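Local atomic coordinates of excinuclease ABC, subunit A. (Deinococcus radiodurans, PDB entry 2VF7), a protein that binds DNA and hydrolyses ATP as a zinc-containing UvrA-family member of the ABC superfamily, and probably helps to recognise DNA damage for excision repair. Residues C641-G646 / P663-H668; R596-N601 / Q645-V650; A629-F634 / N673-E678. The protein carries 1 engineered substitution. All coordinates share one frame; numbering follows the deposited sequence.

Contact 1: C641-G646 / P663-H668; sequences CEHCQG and PCPVCH. With ZN (zinc ion), chain G.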
loop_
_atom_site.group_PDB
_atom_site.type_symbol
_atom_site.label_atom_id
_atom_site.label_comp_id
_atom_site.label_asym_id
_atom_site.label_seq_id
_atom_site.Cartn_x
_atom_site.Cartn_y
_atom_site.Cartn_z
ATOM N N CYS A 641 -8.020 23.238 -20.591
ATOM C CA CYS A 641 -8.405 23.038 -19.207
ATOM C C CYS A 641 -7.144 23.182 -18.381
ATOM O O CYS A 641 -6.160 22.480 -18.598
ATOM C CB CYS A 641 -9.011 21.653 -19.031
ATOM S SG CYS A 641 -9.328 21.237 -17.333
ATOM N N GLU A 642 -7.158 24.117 -17.449
ATOM C CA GLU A 642 -5.977 24.377 -16.648
ATOM C C GLU A 642 -5.904 23.513 -15.397
ATOM O O GLU A 642 -4.887 23.529 -14.701
ATOM C CB GLU A 642 -5.861 25.865 -16.283
ATOM C CG GLU A 642 -4.409 26.346 -16.244
ATOM C CD GLU A 642 -3.750 26.207 -17.613
ATOM O OE1 GLU A 642 -4.469 26.274 -18.632
ATOM O OE2 GLU A 642 -2.520 26.027 -17.678
ATOM N N HIS A 643 -6.969 22.764 -15.115
ATOM C CA HIS A 643 -6.978 21.848 -13.967
ATOM C C HIS A 643 -6.005 20.681 -14.197
ATOM O O HIS A 643 -5.331 20.223 -13.269
ATOM C CB HIS A 643 -8.404 21.344 -13.700
ATOM C CG HIS A 643 -8.521 20.414 -12.527
ATOM N ND1 HIS A 643 -8.899 20.842 -11.273
ATOM C CD2 HIS A 643 -8.340 19.075 -12.429
ATOM C CE1 HIS A 643 -8.932 19.809 -10.450
ATOM N NE2 HIS A 643 -8.595 18.725 -11.126
ATOM N N CYS A 644 -5.935 20.228 -15.450
ATOM C CA CYS A 644 -5.038 19.148 -15.882
ATOM C C CYS A 644 -3.989 19.698 -16.826
ATOM O O CYS A 644 -3.202 18.937 -17.361
ATOM C CB CYS A 644 -5.825 18.075 -16.615
ATOM S SG CYS A 644 -6.736 18.791 -17.992
ATOM N N GLN A 645 -3.998 21.015 -17.035
ATOM C CA GLN A 645 -3.057 21.690 -17.928
ATOM C C GLN A 645 -3.130 21.124 -19.357
ATOM O O GLN A 645 -2.119 21.019 -20.059
ATOM C CB GLN A 645 -1.631 21.584 -17.374
ATOM C CG GLN A 645 -1.278 22.564 -16.263
ATOM C CD GLN A 645 0.236 22.813 -16.175
ATOM O OE1 GLN A 645 1.025 22.217 -16.924
ATOM N NE2 GLN A 645 0.641 23.698 -15.274
ATOM N N GLY A 646 -4.326 20.724 -19.774
ATOM C CA GLY A 646 -4.523 20.223 -21.133
ATOM C C GLY A 646 -4.101 18.795 -21.411
ATOM O O GLY A 646 -4.085 18.381 -22.576
ATOM N N PRO A 663 -9.321 9.988 -15.730
ATOM C CA PRO A 663 -9.697 11.178 -16.523
ATOM C C PRO A 663 -9.839 12.409 -15.628
ATOM O O PRO A 663 -10.236 12.285 -14.477
ATOM C CB PRO A 663 -11.046 10.793 -17.145
ATOM C CG PRO A 663 -11.182 9.299 -16.929
ATOM C CD PRO A 663 -10.409 8.990 -15.686
ATOM N N CYS A 664 -9.479 13.578 -16.141
ATOM C CA CYS A 664 -9.596 14.819 -15.393
ATOM C C CYS A 664 -11.035 15.040 -14.895
ATOM O O CYS A 664 -11.978 14.913 -15.662
ATOM C CB CYS A 664 -9.144 15.979 -16.272
ATOM S SG CYS A 664 -9.339 17.587 -15.530
ATOM N N PRO A 665 -11.208 15.344 -13.589
ATOM C CA PRO A 665 -12.541 15.566 -13.023
ATOM C C PRO A 665 -13.290 16.785 -13.583
ATOM O O PRO A 665 -14.491 16.904 -13.386
ATOM C CB PRO A 665 -12.253 15.759 -11.537
ATOM C CG PRO A 665 -10.833 16.179 -11.475
ATOM C CD PRO A 665 -10.159 15.444 -12.558
ATOM N N VAL A 666 -12.592 17.659 -14.300
ATOM C CA VAL A 666 -13.172 18.920 -14.778
ATOM C C VAL A 666 -13.488 18.918 -16.280
ATOM O O VAL A 666 -14.522 19.406 -16.698
ATOM C CB VAL A 666 -12.250 20.098 -14.458
ATOM C CG1 VAL A 666 -12.866 21.412 -14.928
ATOM C CG2 VAL A 666 -11.976 20.148 -12.992
ATOM N N CYS A 667 -12.605 18.386 -17.107
ATOM C CA CYS A 667 -12.907 18.332 -18.530
ATOM C C CYS A 667 -13.267 16.916 -18.939
ATOM O O CYS A 667 -13.801 16.700 -20.029
ATOM C CB CYS A 667 -11.758 18.887 -19.365
ATOM S SG CYS A 667 -10.282 17.899 -19.300
ATOM N N HIS A 668 -12.988 15.954 -18.064
ATOM C CA HIS A 668 -13.307 14.551 -18.338
ATOM C C HIS A 668 -12.565 13.982 -19.537
ATOM O O HIS A 668 -13.007 13.007 -20.131
ATOM C CB HIS A 668 -14.816 14.350 -18.533
ATOM C CG HIS A 668 -15.634 14.760 -17.353
ATOM N ND1 HIS A 668 -16.278 15.976 -17.283
ATOM C CD2 HIS A 668 -15.905 14.121 -16.189
ATOM C CE1 HIS A 668 -16.917 16.067 -16.129
ATOM N NE2 HIS A 668 -16.705 14.956 -15.446
HETATM ZN ZN ZN G . -9.025 18.814 -17.591
#

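Contact 2: R596-N601 / Q645-V650; sequences RTPRSN and QGEGWV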
loop_
_atom_site.group_PDB
_atom_site.type_symbol
_atom_site.label_atom_id
_atom_site.label_comp_id
_atom_site.label_asym_id
_atom_site.label_seq_id
_atom_site.Cartn_x
_atom_site.Cartn_y
_atom_site.Cartn_z
ATOM N N ARG A 596 6.322 10.521 -22.393
ATOM C CA ARG A 596 6.212 9.823 -21.101
ATOM C C ARG A 596 4.926 10.123 -20.308
ATOM O O ARG A 596 4.603 9.409 -19.354
ATOM C CB ARG A 596 7.434 10.125 -20.218
ATOM C CG ARG A 596 8.676 9.265 -20.497
ATOM C CD ARG A 596 9.231 9.521 -21.905
ATOM N NE ARG A 596 10.499 8.839 -22.172
ATOM C CZ ARG A 596 10.965 8.572 -23.393
ATOM N NH1 ARG A 596 10.258 8.919 -24.466
ATOM N NH2 ARG A 596 12.136 7.947 -23.535
ATOM N N THR A 597 4.219 11.190 -20.703
ATOM C CA THR A 597 3.001 11.659 -20.036
ATOM C C THR A 597 1.900 11.738 -21.078
ATOM O O THR A 597 2.175 11.555 -22.261
ATOM C CB THR A 597 3.190 13.039 -19.374
ATOM O OG1 THR A 597 3.257 14.052 -20.390
ATOM C CG2 THR A 597 4.454 13.072 -18.514
ATOM N N PRO A 598 0.641 11.973 -20.645
ATOM C CA PRO A 598 -0.484 12.115 -21.591
ATOM C C PRO A 598 -0.582 13.422 -22.416
ATOM O O PRO A 598 -1.559 13.580 -23.167
ATOM C CB PRO A 598 -1.721 11.945 -20.688
ATOM C CG PRO A 598 -1.201 11.487 -19.323
ATOM C CD PRO A 598 0.179 12.037 -19.240
ATOM N N ARG A 599 0.381 14.348 -22.282
ATOM C CA ARG A 599 0.473 15.510 -23.191
ATOM C C ARG A 599 0.582 15.030 -24.620
ATOM O O ARG A 599 -0.018 15.606 -25.527
ATOM C CB ARG A 599 1.785 16.254 -23.029
ATOM C CG ARG A 599 1.957 17.080 -21.866
ATOM C CD ARG A 599 2.439 18.439 -22.307
ATOM N NE ARG A 599 1.275 19.294 -22.447
ATOM C CZ ARG A 599 0.631 19.843 -21.426
ATOM N NH1 ARG A 599 1.038 19.645 -20.182
ATOM N NH2 ARG A 599 -0.414 20.600 -21.666
ATOM N N SER A 600 1.443 14.023 -24.803
ATOM C CA SER A 600 1.826 13.501 -26.110
ATOM C C SER A 600 0.720 12.692 -26.757
ATOM O O SER A 600 -0.026 11.967 -26.071
ATOM C CB SER A 600 3.062 12.627 -25.986
ATOM O OG SER A 600 4.167 13.370 -25.493
ATOM N N ASN A 601 0.636 12.825 -28.082
ATOM C CA ASN A 601 -0.268 12.036 -28.899
ATOM C C ASN A 601 0.174 12.035 -30.382
ATOM O O ASN A 601 1.088 12.774 -30.763
ATOM C CB ASN A 601 -1.731 12.484 -28.666
ATOM C CG ASN A 601 -1.946 13.994 -28.838
ATOM O OD1 ASN A 601 -2.734 14.593 -28.119
ATOM N ND2 ASN A 601 -1.264 14.600 -29.791
ATOM N N GLN A 645 -3.998 21.015 -17.035
ATOM C CA GLN A 645 -3.057 21.690 -17.928
ATOM C C GLN A 645 -3.130 21.124 -19.357
ATOM O O GLN A 645 -2.119 21.019 -20.059
ATOM C CB GLN A 645 -1.631 21.584 -17.374
ATOM C CG GLN A 645 -1.278 22.564 -16.263
ATOM C CD GLN A 645 0.236 22.813 -16.175
ATOM O OE1 GLN A 645 1.025 22.217 -16.924
ATOM N NE2 GLN A 645 0.641 23.698 -15.274
ATOM N N GLY A 646 -4.326 20.724 -19.774
ATOM C CA GLY A 646 -4.523 20.223 -21.133
ATOM C C GLY A 646 -4.101 18.795 -21.411
ATOM O O GLY A 646 -4.085 18.381 -22.576
ATOM N N GLU A 647 -3.756 18.039 -20.368
ATOM C CA GLU A 647 -3.388 16.622 -20.521
ATOM C C GLU A 647 -4.595 15.688 -20.580
ATOM O O GLU A 647 -4.485 14.560 -21.050
ATOM C CB GLU A 647 -2.439 16.175 -19.408
ATOM C CG GLU A 647 -1.190 17.017 -19.338
ATOM C CD GLU A 647 -0.066 16.394 -18.549
ATOM O OE1 GLU A 647 -0.285 15.350 -17.884
ATOM O OE2 GLU A 647 1.053 16.956 -18.606
ATOM N N GLY A 648 -5.741 16.164 -20.108
ATOM C CA GLY A 648 -7.003 15.429 -20.183
ATOM C C GLY A 648 -7.137 14.392 -19.096
ATOM O O GLY A 648 -8.234 13.921 -18.813
ATOM N N TRP A 649 -5.992 14.061 -18.499
ATOM C CA TRP A 649 -5.841 12.985 -17.531
ATOM C C TRP A 649 -5.050 13.423 -16.306
ATOM O O TRP A 649 -4.197 14.303 -16.389
ATOM C CB TRP A 649 -5.184 11.775 -18.187
ATOM C CG TRP A 649 -6.192 10.767 -18.635
ATOM C CD1 TRP A 649 -6.747 9.762 -17.881
ATOM C CD2 TRP A 649 -6.794 10.674 -19.921
ATOM N NE1 TRP A 649 -7.646 9.036 -18.630
ATOM C CE2 TRP A 649 -7.700 9.581 -19.884
ATOM C CE3 TRP A 649 -6.665 11.407 -21.095
ATOM C CZ2 TRP A 649 -8.455 9.208 -20.973
ATOM C CZ3 TRP A 649 -7.398 11.025 -22.184
ATOM C CH2 TRP A 649 -8.292 9.935 -22.120
ATOM N N VAL A 650 -5.354 12.809 -15.169
ATOM C CA VAL A 650 -4.733 13.174 -13.899
ATOM C C VAL A 650 -4.140 11.953 -13.182
ATOM O O VAL A 650 -4.742 10.874 -13.162
ATOM C CB VAL A 650 -5.723 13.959 -12.989
ATOM C CG1 VAL A 650 -6.694 13.014 -12.238
ATOM C CG2 VAL A 650 -4.962 14.850 -12.016
HETATM O O HOH W 1 3.690 17.032 -19.123
#

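Contact 3: A629-F634 / N673-E678; sequences AGRFSF and NAETLE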
loop_
_atom_site.group_PDB
_atom_site.type_symbol
_atom_site.label_atom_id
_atom_site.label_comp_id
_atom_site.label_asym_id
_atom_site.label_seq_id
_atom_site.Cartn_x
_atom_site.Cartn_y
_atom_site.Cartn_z
ATOM N N ALA A 629 -4.946 30.653 -33.262
ATOM C CA ALA A 629 -4.758 29.208 -33.291
ATOM C C ALA A 629 -4.259 28.714 -31.941
ATOM O O ALA A 629 -4.460 27.550 -31.590
ATOM C CB ALA A 629 -3.786 28.823 -34.401
ATOM N N GLY A 630 -3.594 29.602 -31.208
ATOM C CA GLY A 630 -3.126 29.342 -29.846
ATOM C C GLY A 630 -4.209 28.939 -28.854
ATOM O O GLY A 630 -3.974 28.097 -28.004
ATOM N N ARG A 631 -5.396 29.514 -28.961
ATOM C CA ARG A 631 -6.554 29.076 -28.185
ATOM C C ARG A 631 -6.786 27.549 -28.263
ATOM O O ARG A 631 -7.403 26.969 -27.390
ATOM C CB ARG A 631 -7.798 29.823 -28.688
ATOM C CG ARG A 631 -9.094 29.577 -27.932
ATOM C CD ARG A 631 -9.088 30.330 -26.605
ATOM N NE ARG A 631 -10.142 29.865 -25.704
ATOM C CZ ARG A 631 -10.640 30.574 -24.711
ATOM N NH1 ARG A 631 -10.196 31.802 -24.463
ATOM N NH2 ARG A 631 -11.605 30.056 -23.972
ATOM N N PHE A 632 -6.305 26.905 -29.327
ATOM C CA PHE A 632 -6.684 25.525 -29.605
ATOM C C PHE A 632 -5.522 24.582 -29.326
ATOM O O PHE A 632 -5.584 23.392 -29.628
ATOM C CB PHE A 632 -7.273 25.383 -31.025
ATOM C CG PHE A 632 -8.467 26.282 -31.283
ATOM C CD1 PHE A 632 -9.750 25.890 -30.910
ATOM C CD2 PHE A 632 -8.303 27.525 -31.879
ATOM C CE1 PHE A 632 -10.862 26.735 -31.121
ATOM C CE2 PHE A 632 -9.412 28.385 -32.094
ATOM C CZ PHE A 632 -10.694 27.978 -31.728
ATOM N N SER A 633 -4.466 25.130 -28.732
ATOM C CA SER A 633 -3.371 24.340 -28.220
ATOM C C SER A 633 -3.708 23.874 -26.802
ATOM O O SER A 633 -4.304 24.617 -26.020
ATOM C CB SER A 633 -2.088 25.181 -28.198
ATOM O OG SER A 633 -0.932 24.365 -28.047
ATOM N N PHE A 634 -3.352 22.643 -26.464
ATOM C CA PHE A 634 -3.414 22.224 -25.062
ATOM C C PHE A 634 -2.021 22.295 -24.446
ATOM O O PHE A 634 -1.813 21.783 -23.359
ATOM C CB PHE A 634 -4.010 20.817 -24.917
ATOM C CG PHE A 634 -3.355 19.789 -25.787
ATOM C CD1 PHE A 634 -2.184 19.152 -25.378
ATOM C CD2 PHE A 634 -3.892 19.467 -27.026
ATOM C CE1 PHE A 634 -1.565 18.241 -26.191
ATOM C CE2 PHE A 634 -3.275 18.553 -27.843
ATOM C CZ PHE A 634 -2.128 17.935 -27.434
ATOM N N ASN A 673 -11.296 24.005 -21.969
ATOM C CA ASN A 673 -12.417 24.608 -21.243
ATOM C C ASN A 673 -13.676 24.581 -22.109
ATOM O O ASN A 673 -13.602 24.217 -23.278
ATOM C CB ASN A 673 -12.091 25.993 -20.631
ATOM C CG ASN A 673 -11.776 27.053 -21.668
ATOM O OD1 ASN A 673 -12.333 27.062 -22.762
ATOM N ND2 ASN A 673 -10.894 27.970 -21.317
ATOM N N ALA A 674 -14.825 24.913 -21.522
ATOM C CA ALA A 674 -16.124 24.775 -22.175
ATOM C C ALA A 674 -16.313 25.788 -23.285
ATOM O O ALA A 674 -16.999 25.528 -24.262
ATOM C CB ALA A 674 -17.244 24.923 -21.152
ATOM N N GLU A 675 -15.723 26.960 -23.109
ATOM C CA GLU A 675 -15.881 28.063 -24.045
ATOM C C GLU A 675 -15.134 27.792 -25.351
ATOM O O GLU A 675 -15.572 28.205 -26.421
ATOM C CB GLU A 675 -15.394 29.348 -23.386
ATOM C CG GLU A 675 -15.326 30.533 -24.297
ATOM C CD GLU A 675 -14.816 31.747 -23.590
ATOM O OE1 GLU A 675 -14.831 31.739 -22.335
ATOM O OE2 GLU A 675 -14.416 32.713 -24.284
ATOM N N THR A 676 -14.020 27.066 -25.256
ATOM C CA THR A 676 -13.250 26.659 -26.434
ATOM C C THR A 676 -14.000 25.603 -27.264
ATOM O O THR A 676 -13.829 25.535 -28.476
ATOM C CB THR A 676 -11.853 26.153 -26.016
ATOM O OG1 THR A 676 -11.249 27.100 -25.125
ATOM C CG2 THR A 676 -10.968 25.963 -27.203
ATOM N N LEU A 677 -14.862 24.815 -26.616
ATOM C CA LEU A 677 -15.512 23.671 -27.274
ATOM C C LEU A 677 -16.826 24.065 -27.947
ATOM O O LEU A 677 -17.454 23.255 -28.647
ATOM C CB LEU A 677 -15.748 22.515 -26.279
ATOM C CG LEU A 677 -14.566 21.905 -25.516
ATOM C CD1 LEU A 677 -15.066 21.241 -24.236
ATOM C CD2 LEU A 677 -13.818 20.912 -26.364
ATOM N N GLU A 678 -17.228 25.312 -27.718
ATOM C CA GLU A 678 -18.370 25.930 -28.404
ATOM C C GLU A 678 -18.085 26.271 -29.868
ATOM O O GLU A 678 -19.025 26.517 -30.639
ATOM C CB GLU A 678 -18.811 27.208 -27.665
ATOM C CG GLU A 678 -19.416 26.968 -26.287
ATOM C CD GLU A 678 -19.995 28.231 -25.680
ATOM O OE1 GLU A 678 -20.613 28.144 -24.583
ATOM O OE2 GLU A 678 -19.844 29.312 -26.299
#

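Contact 1: C641-G646 / P663-H668
Two irregular loops face each other around a zinc ion, and their CA atoms come nearest where Cys-644 CA lies 6.3 Å from Cys-664 CA. Each loop brings a Cys-x-x-Cys pair, and all four thiolates bind the metal. The distances run from 2.3 Å between Cys-644 SG and the zinc (ZN). They reach 2.5 Å between Cys-641 SG and the zinc (ZN). The pairs are built alike. In the first cysteine of each, Cys-641 and Cys-664, SG stands anti to the backbone N (chi1 173° and 176°); in the second, Cys-644 and Cys-667, it sits between the backbone N and the carbonyl carbon. The sulfurs thus converge on the ion from both loops, while the CB atoms of Cys-641 and Cys-667 meet at 3.9 Å beside it.

His-643 covers one flank of the site. Its ring receives Val-666 CG2 over one face, a CH-pi contact with the methyl 3.5 Å from His-643 CG and shifted toward the rim. The Pro-665 and His-643 side chains cross at about a right angle, with Pro-665 CG 3.4 Å from His-643 NE2. Cys-664 SG approaches the same ring obliquely and also accepts a hydrogen bond from Val-666 N at 3.5 Å (162° at the hydrogen), a contact that would help to spread the charge of the thiolate. Inside each loop a weak backbone bond closes the turn, Gly-646 N to Cys-641 O and His-668 N to Cys-664 O. Gln-645 and His-668, each just after the second cysteine, have positive phi, so the two turns are alike here too. Two such knuckles, joined by the hairpin of strands 649-652 and 660-663, make up a four-cysteine, probably structural zinc site of the zinc-finger kind.

Contact 2: R596-N601 / Q645-V650
The guanidinium of Arg-599 has Glu-647 CG over one face, with Gln-645 O and, in plane, a water at its edge; Glu-647 O lies in plane at the edge of the Trp-649 ring. The arginine thus reaches just past a Cys-x-x-Cys zinc knuckle, where the chain enters the hairpin of strands 649-652 and 660-663. Arg-599 NH2 donates to Gln-645 O, modelled at 2.4 Å, too short to take at face value. Arg-599 NH1 forms a salt bridge with Glu-647 OE2 at 3.1 Å, the carboxylate turned 75° from the guanidinium plane. Bends at chi2 and chi3 carry the guanidinium across the glutamate chain, crossing it at about a right angle. Elsewhere NE bonds to Asn-635 OD1 and NH2 to Phe-634 O, further fixing the group's rotation.

Pro-598 fills the other end of the contact: its CD lies 3.6 Å from Glu-647 OE1, and its CG packs against Trp-649 CB at 4.2 Å. The indole of Trp-649 lies close to Glu-730, which binds ADP. Replacing Glu-647 by an alanine would probably leave Arg-599 NH1 without its charged mate and uncover the flank of Pro-598. The water donates to Glu-647 OE2 at 2.7 Å and lies 3.3 Å from Thr-597 OG1.

Contact 3: A629-F634 / N673-E678
Arg-631 lays its guanidinium along the corner formed by Asn-673 and Thr-676. With CG anti to the backbone N (chi1 -176°) and a bend at chi2, the side chain swings from its 3-10 turn across to the other segment. There Arg-631 NE donates to Thr-676 OG1 at 3.0 Å, the oxygen lying close to the guanidinium plane. Arg-631 NH2 makes a weak bond to Asn-673 OD1 at 3.3 Å, the amide being turned 61° from the guanidinium. Glu-675 adds a long salt bridge, charge only, since its OE2, 3.9 Å from Arg-631 NH2, lies well out of the guanidinium plane; its stronger partner is Tyr-627 OH.

Thr-676 works on two sides. Its OG1 also bonds outside the segments, to Gly-639 O, while its methyl CG2 points at the 3-10 turn, 3.9 Å from Phe-632 CD1 and 3.7 Å from Arg-631 O. The phenyl ring meets this methyl obliquely, and Phe-616 touches the ring from helix 609-617. Asn-673 OD1 takes a second donor, Thr-676 N at 3.0 Å, which lies nearly on the line of its C=O bond (173°). That bond, from the amide three residues on, is an Asx motif; it ties Asn-673 to the segment that follows, 674-678, which has helical backbone angles without the regular bonds, just beyond the cysteine-bound zinc site.

From the N terminus, the chain first passes 596-601, then the helices 602-605, 609-617 and 620-624, before contact 2 closes the loop at 645-650. Within that loop lies 629-634, whose partner 673-678 comes only later, so contacts 2 and 3 cross. Contact 1 is the short inner closure: 641-646 and 663-668 enclose the hairpin of strands 649-652 and 660-663, and both fall within the span of contact 3. Contacts 1 and 2 share Gln-645 and Gly-646, and Cys-664 N probably bonds to Gly-648 O at 3.0 Å. Gly-646 O also packs on Phe-634 CB, bringing the loop after the 3-10 turn, zinc knuckles and hairpin together.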